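Local coordinates for protein FAD synthetase (Saccharomyces cerevisiae, PDB 2WSI) that catalyses the transfer of an adenylyl group from ATP to flavin mononucleotide, forming the coenzyme FAD and releasing diphosphate, at residues 158-163 with 189-194. Numbering follows the deposited sequence.
Sequences TEAIVI and MRLQPL. With FAD (flavin-adenine dinucleotide), chain C.
Strands 160-162 and 189-191 run parallel, their axes 4.8 Å apart and 22° from alignment, and four backbone hydrogen bonds tie them: Met-189 N to Glu-159 O, Ile-161 N to Met-189 O, Leu-191 N to Ile-161 O and Ile-163 N to Leu-191 O. They are neighbours in the mixed sheet of the PAPS reductase-like domain, a member of the HUP clan, with strand 56-59 bonded along the other edge of 160-162. On the face of Ala-160, Val-162 and Leu-191, Leu-191 CD1 lies 3.7 Å from Ala-160 CB and 4.0 Å from Val-162 CG2; helix 64-87 packs on Val-162 through Leu-69 and Tyr-73. Ile-161 and Arg-190 point to the opposite face, where FAD binds. With CG1 anti to the carbonyl carbon (chi1 -58°), the Ile-163 side chain carries CD1 between Arg-190 CG, 3.8 Å from Ile-163 CD1, and FAD C7, 3.5 Å from the same CD1. Arg-190 bends at chi3 (-85°), laying its guanidinium against the pyrimidine end of the flavin: O4 sits 3.4 Å above the guanidinium plane, over its centre. Arg-180 O accepts a hydrogen bond from NH2, helping to fix the group's rotation. A leucine in place of Arg-190 would probably leave Arg-180 O without this donor and the flavin carbonyl without its cationic cover. A water donates to Ile-163 O at 2.7 Å and accepts from Leu-194 N, linking the two segments.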
ATOM      1  N   THR A 158     -12.511   3.395  17.844  1.00  9.50           N
ATOM      2  CA  THR A 158     -12.219   3.349  16.404  1.00 10.34           C
ATOM      3  C   THR A 158     -13.494   3.645  15.624  1.00 16.76           C
ATOM      4  O   THR A 158     -14.478   2.911  15.734  1.00 14.88           O
ATOM      5  CB  THR A 158     -11.716   1.956  15.970  1.00  8.94           C
ATOM      6  OG1 THR A 158     -10.537   1.598  16.706  1.00  9.87           O
ATOM      7  CG2 THR A 158     -11.411   1.954  14.467  1.00 10.56           C
ATOM      8  N   GLU A 159     -13.492   4.718  14.846  1.00  9.09           N
ATOM      9  CA  GLU A 159     -14.682   5.087  14.072  1.00 11.51           C
ATOM     10  C   GLU A 159     -14.562   4.718  12.589  1.00 13.11           C
ATOM     11  O   GLU A 159     -15.559   4.544  11.880  1.00  7.35           O
ATOM     12  CB  GLU A 159     -14.969   6.590  14.240  1.00 12.00           C
ATOM     13  CG  GLU A 159     -15.277   6.956  15.708  1.00 13.39           C
ATOM     14  CD  GLU A 159     -15.751   8.384  15.891  1.00 24.86           C
ATOM     15  OE1 GLU A 159     -16.225   8.984  14.893  1.00 25.11           O
ATOM     16  OE2 GLU A 159     -15.658   8.905  17.038  1.00 18.23           O
ATOM     17  N   ALA A 160     -13.338   4.582  12.122  1.00  7.28           N
ATOM     18  CA  ALA A 160     -13.102   4.382  10.673  1.00  8.21           C
ATOM     19  C   ALA A 160     -11.758   3.673  10.475  1.00  7.59           C
ATOM     20  O   ALA A 160     -10.867   3.798  11.313  1.00  6.91           O
ATOM     21  CB  ALA A 160     -13.083   5.723   9.954  1.00  8.63           C
ATOM     22  N   ILE A 161     -11.652   2.898   9.401  1.00  6.71           N
ATOM     23  CA  ILE A 161     -10.445   2.183   9.068  1.00  6.43           C
ATOM     24  C   ILE A 161     -10.088   2.417   7.600  1.00 10.50           C
ATOM     25  O   ILE A 161     -10.936   2.278   6.736  1.00  7.72           O
ATOM     26  CB  ILE A 161     -10.633   0.699   9.322  1.00  7.15           C
ATOM     27  CG1 ILE A 161     -11.108   0.549  10.775  1.00 11.98           C
ATOM     28  CG2 ILE A 161      -9.320  -0.061   9.045  1.00  6.68           C
ATOM     29  CD1 ILE A 161     -10.735  -0.727  11.451  1.00 16.78           C
ATOM     30  N   VAL A 162      -8.834   2.784   7.352  1.00  9.08           N
ATOM     31  CA  VAL A 162      -8.349   3.027   6.010  1.00  8.44           C
ATOM     32  C   VAL A 162      -7.955   1.679   5.405  1.00  9.83           C
ATOM     33  O   VAL A 162      -7.244   0.913   6.026  1.00  8.93           O
ATOM     34  CB  VAL A 162      -7.099   3.947   6.020  1.00 10.70           C
ATOM     35  CG1 VAL A 162      -6.679   4.271   4.584  1.00 11.37           C
ATOM     36  CG2 VAL A 162      -7.348   5.250   6.832  1.00  7.49           C
ATOM     37  N   ILE A 163      -8.365   1.436   4.161  1.00  7.86           N
ATOM     38  CA  ILE A 163      -8.248   0.125   3.512  1.00 11.88           C
ATOM     39  C   ILE A 163      -7.730   0.367   2.095  1.00 13.98           C
ATOM     40  O   ILE A 163      -8.330   1.159   1.369  1.00  8.18           O
ATOM     41  CB  ILE A 163      -9.636  -0.505   3.361  1.00 10.79           C
ATOM     42  CG1 ILE A 163     -10.286  -0.645   4.748  1.00 10.55           C
ATOM     43  CG2 ILE A 163      -9.559  -1.831   2.613  1.00 18.61           C
ATOM     44  CD1 ILE A 163     -11.780  -1.051   4.693  1.00 10.09           C
ATOM     45  N   MET A 189     -16.612   2.847   9.686  1.00 10.24           N
ATOM     46  CA  MET A 189     -16.645   3.399   8.340  1.00  8.50           C
ATOM     47  C   MET A 189     -15.437   2.899   7.581  1.00  9.57           C
ATOM     48  O   MET A 189     -14.306   3.019   8.058  1.00  8.74           O
ATOM     49  CB  MET A 189     -16.628   4.940   8.364  1.00 10.74           C
ATOM     50  CG  MET A 189     -16.974   5.551   6.998  1.00 10.62           C
ATOM     51  SD  MET A 189     -18.754   5.353   6.570  1.00  1.95           S
ATOM     52  CE  MET A 189     -19.376   6.818   7.416  1.00 12.24           C
ATOM     53  N   ARG A 190     -15.678   2.355   6.389  1.00  7.85           N
ATOM     54  CA  ARG A 190     -14.585   1.995   5.492  1.00 11.53           C
ATOM     55  C   ARG A 190     -14.137   3.240   4.720  1.00 12.64           C
ATOM     56  O   ARG A 190     -14.960   3.954   4.126  1.00 11.47           O
ATOM     57  CB  ARG A 190     -15.029   0.901   4.512  1.00 10.54           C
ATOM     58  CG  ARG A 190     -15.450  -0.377   5.188  1.00 10.91           C
ATOM     59  CD  ARG A 190     -15.800  -1.462   4.139  1.00 17.77           C
ATOM     60  NE  ARG A 190     -17.181  -1.328   3.689  1.00 18.52           N
ATOM     61  CZ  ARG A 190     -17.749  -2.099   2.766  1.00 23.07           C
ATOM     62  NH1 ARG A 190     -17.049  -3.071   2.195  1.00 19.20           N
ATOM     63  NH2 ARG A 190     -19.024  -1.912   2.431  1.00 15.93           N
ATOM     64  N   LEU A 191     -12.831   3.485   4.756  1.00 11.63           N
ATOM     65  CA  LEU A 191     -12.209   4.586   4.043  1.00 10.62           C
ATOM     66  C   LEU A 191     -11.337   3.943   2.958  1.00 12.15           C
ATOM     67  O   LEU A 191     -10.335   3.293   3.268  1.00  5.04           O
ATOM     68  CB  LEU A 191     -11.325   5.420   4.992  1.00  8.87           C
ATOM     69  CG  LEU A 191     -12.031   5.977   6.232  1.00  9.53           C
ATOM     70  CD1 LEU A 191     -11.041   6.819   7.077  1.00 11.19           C
ATOM     71  CD2 LEU A 191     -13.284   6.819   5.826  1.00  8.07           C
ATOM     72  N   GLN A 192     -11.713   4.153   1.703  1.00 10.55           N
ATOM     73  CA  GLN A 192     -11.184   3.383   0.572  1.00  9.34           C
ATOM     74  C   GLN A 192     -10.791   4.367  -0.542  1.00 11.47           C
ATOM     75  O   GLN A 192     -11.386   4.378  -1.625  1.00 10.86           O
ATOM     76  CB  GLN A 192     -12.283   2.401   0.088  1.00 11.27           C
ATOM     77  CG  GLN A 192     -12.615   1.362   1.157  1.00  9.21           C
ATOM     78  CD  GLN A 192     -13.808   0.469   0.839  1.00 14.75           C
ATOM     79  OE1 GLN A 192     -14.852   0.917   0.333  1.00 16.14           O
ATOM     80  NE2 GLN A 192     -13.687  -0.779   1.204  1.00  8.81           N
ATOM     81  N   PRO A 193      -9.793   5.219  -0.268  1.00  8.04           N
ATOM     82  CA  PRO A 193      -9.461   6.289  -1.213  1.00 12.43           C
ATOM     83  C   PRO A 193      -8.549   5.856  -2.363  1.00 11.09           C
ATOM     84  O   PRO A 193      -8.239   6.704  -3.192  1.00 10.97           O
ATOM     85  CB  PRO A 193      -8.730   7.327  -0.345  1.00 13.72           C
ATOM     86  CG  PRO A 193      -8.424   6.620   0.997  1.00 11.35           C
ATOM     87  CD  PRO A 193      -8.918   5.217   0.916  1.00 14.91           C
ATOM     88  N   LEU A 194      -8.129   4.592  -2.403  1.00  9.36           N
ATOM     89  CA  LEU A 194      -7.308   4.071  -3.500  1.00 12.12           C
ATOM     90  C   LEU A 194      -8.149   3.381  -4.575  1.00 12.11           C
ATOM     91  O   LEU A 194      -7.617   2.754  -5.493  1.00 11.19           O
ATOM     92  CB  LEU A 194      -6.272   3.062  -2.947  1.00 11.82           C
ATOM     93  CG  LEU A 194      -4.938   3.052  -3.699  1.00 12.61           C
ATOM     94  CD1 LEU A 194      -4.198   4.339  -3.480  1.00 13.34           C
ATOM     95  CD2 LEU A 194      -4.043   1.864  -3.290  1.00 12.75           C
TER
HETATM   96  PA  FAD C2762      -7.056  -7.697   0.221  1.00 25.11           P
HETATM   97  O1A FAD C2762      -5.958  -8.664  -0.132  1.00 25.55           O
HETATM   98  O2A FAD C2762      -7.987  -8.285   1.246  1.00 38.25           O
HETATM   99  O5B FAD C2762      -6.509  -6.236   0.667  1.00 20.66           O
HETATM  100  C5B FAD C2762      -7.413  -5.147   0.660  1.00 16.98           C
HETATM  101  C4B FAD C2762      -7.018  -4.179   1.780  1.00 15.06           C
HETATM  102  O4B FAD C2762      -7.445  -4.691   3.015  1.00 19.87           O
HETATM  103  C3B FAD C2762      -5.514  -4.025   1.889  1.00 16.45           C
HETATM  104  O3B FAD C2762      -5.036  -2.994   1.062  1.00 14.93           O
HETATM  105  C2B FAD C2762      -5.340  -3.695   3.360  1.00 12.69           C
HETATM  106  O2B FAD C2762      -5.549  -2.317   3.586  1.00 16.97           O
HETATM  107  C1B FAD C2762      -6.454  -4.478   4.003  1.00 16.42           C
HETATM  108  N9A FAD C2762      -5.918  -5.782   4.428  1.00 18.03           N
HETATM  109  C8A FAD C2762      -5.945  -6.976   3.753  1.00 23.63           C
HETATM  110  N7A FAD C2762      -5.352  -7.928   4.524  1.00 14.64           N
HETATM  111  C5A FAD C2762      -4.933  -7.328   5.669  1.00 19.71           C
HETATM  112  C6A FAD C2762      -4.270  -7.797   6.785  1.00 15.26           C
HETATM  113  N6A FAD C2762      -3.904  -9.085   6.918  1.00 15.88           N
HETATM  114  N1A FAD C2762      -4.018  -6.922   7.800  1.00 13.01           N
HETATM  115  C2A FAD C2762      -4.390  -5.595   7.738  1.00 15.73           C
HETATM  116  N3A FAD C2762      -5.016  -5.124   6.607  1.00 15.74           N
HETATM  117  C4A FAD C2762      -5.302  -5.995   5.615  1.00 16.27           C
HETATM  118  N1  FAD C2762     -16.130  -7.066   2.778  1.00 23.68           N
HETATM  119  C2  FAD C2762     -17.497  -6.970   2.748  1.00 23.88           C
HETATM  120  O2  FAD C2762     -18.149  -7.656   1.961  1.00 30.53           O
HETATM  121  N3  FAD C2762     -18.146  -6.110   3.600  1.00 26.86           N
HETATM  122  C4  FAD C2762     -17.436  -5.341   4.496  1.00 28.00           C
HETATM  123  O4  FAD C2762     -18.084  -4.582   5.225  1.00 24.47           O
HETATM  124  C4X FAD C2762     -16.042  -5.435   4.533  1.00 18.42           C
HETATM  125  N5  FAD C2762     -15.281  -4.675   5.417  1.00 21.16           N
HETATM  126  C5X FAD C2762     -13.904  -4.775   5.432  1.00 18.24           C
HETATM  127  C6  FAD C2762     -13.133  -4.019   6.315  1.00 16.27           C
HETATM  128  C7  FAD C2762     -11.743  -4.164   6.328  1.00 14.18           C
HETATM  129  C7M FAD C2762     -10.886  -3.374   7.275  1.00 16.31           C
HETATM  130  C8  FAD C2762     -11.136  -5.049   5.447  1.00 21.91           C
HETATM  131  C8M FAD C2762      -9.644  -5.198   5.430  1.00 21.95           C
HETATM  132  C9  FAD C2762     -11.904  -5.789   4.566  1.00 21.88           C
HETATM  133  C9A FAD C2762     -13.279  -5.668   4.560  1.00 23.12           C
HETATM  134  N10 FAD C2762     -14.021  -6.433   3.682  1.00 24.68           N
HETATM  135  C10 FAD C2762     -15.394  -6.297   3.653  1.00 24.87           C
HETATM  136  C1' FAD C2762     -13.322  -7.362   2.727  1.00 26.69           C
HETATM  137  C2' FAD C2762     -12.959  -6.621   1.422  1.00 21.38           C
HETATM  138  O2' FAD C2762     -14.044  -5.935   0.844  1.00 25.97           O
HETATM  139  C3' FAD C2762     -12.348  -7.539   0.368  1.00 28.60           C
HETATM  140  O3' FAD C2762     -13.350  -8.380  -0.152  1.00 25.46           O
HETATM  141  C4' FAD C2762     -11.228  -8.373   0.959  1.00 29.94           C
HETATM  142  O4' FAD C2762     -10.350  -7.551   1.700  1.00 26.79           O
HETATM  143  C5' FAD C2762     -10.424  -9.053  -0.151  1.00 27.30           C
HETATM  144  O5' FAD C2762     -10.205  -8.127  -1.199  1.00 38.05           O
HETATM  145  P   FAD C2762      -8.786  -8.059  -1.958  1.00 34.15           P
HETATM  146  O1P FAD C2762      -8.221  -9.454  -2.094  1.00 31.74           O
HETATM  147  O2P FAD C2762      -8.925  -7.293  -3.254  1.00 31.53           O
HETATM  148  O3P FAD C2762      -7.791  -7.169  -1.085  1.00 31.54           O
HETATM  149  O   HOH W   1      -8.965   2.039  -1.125  1.00  9.60           O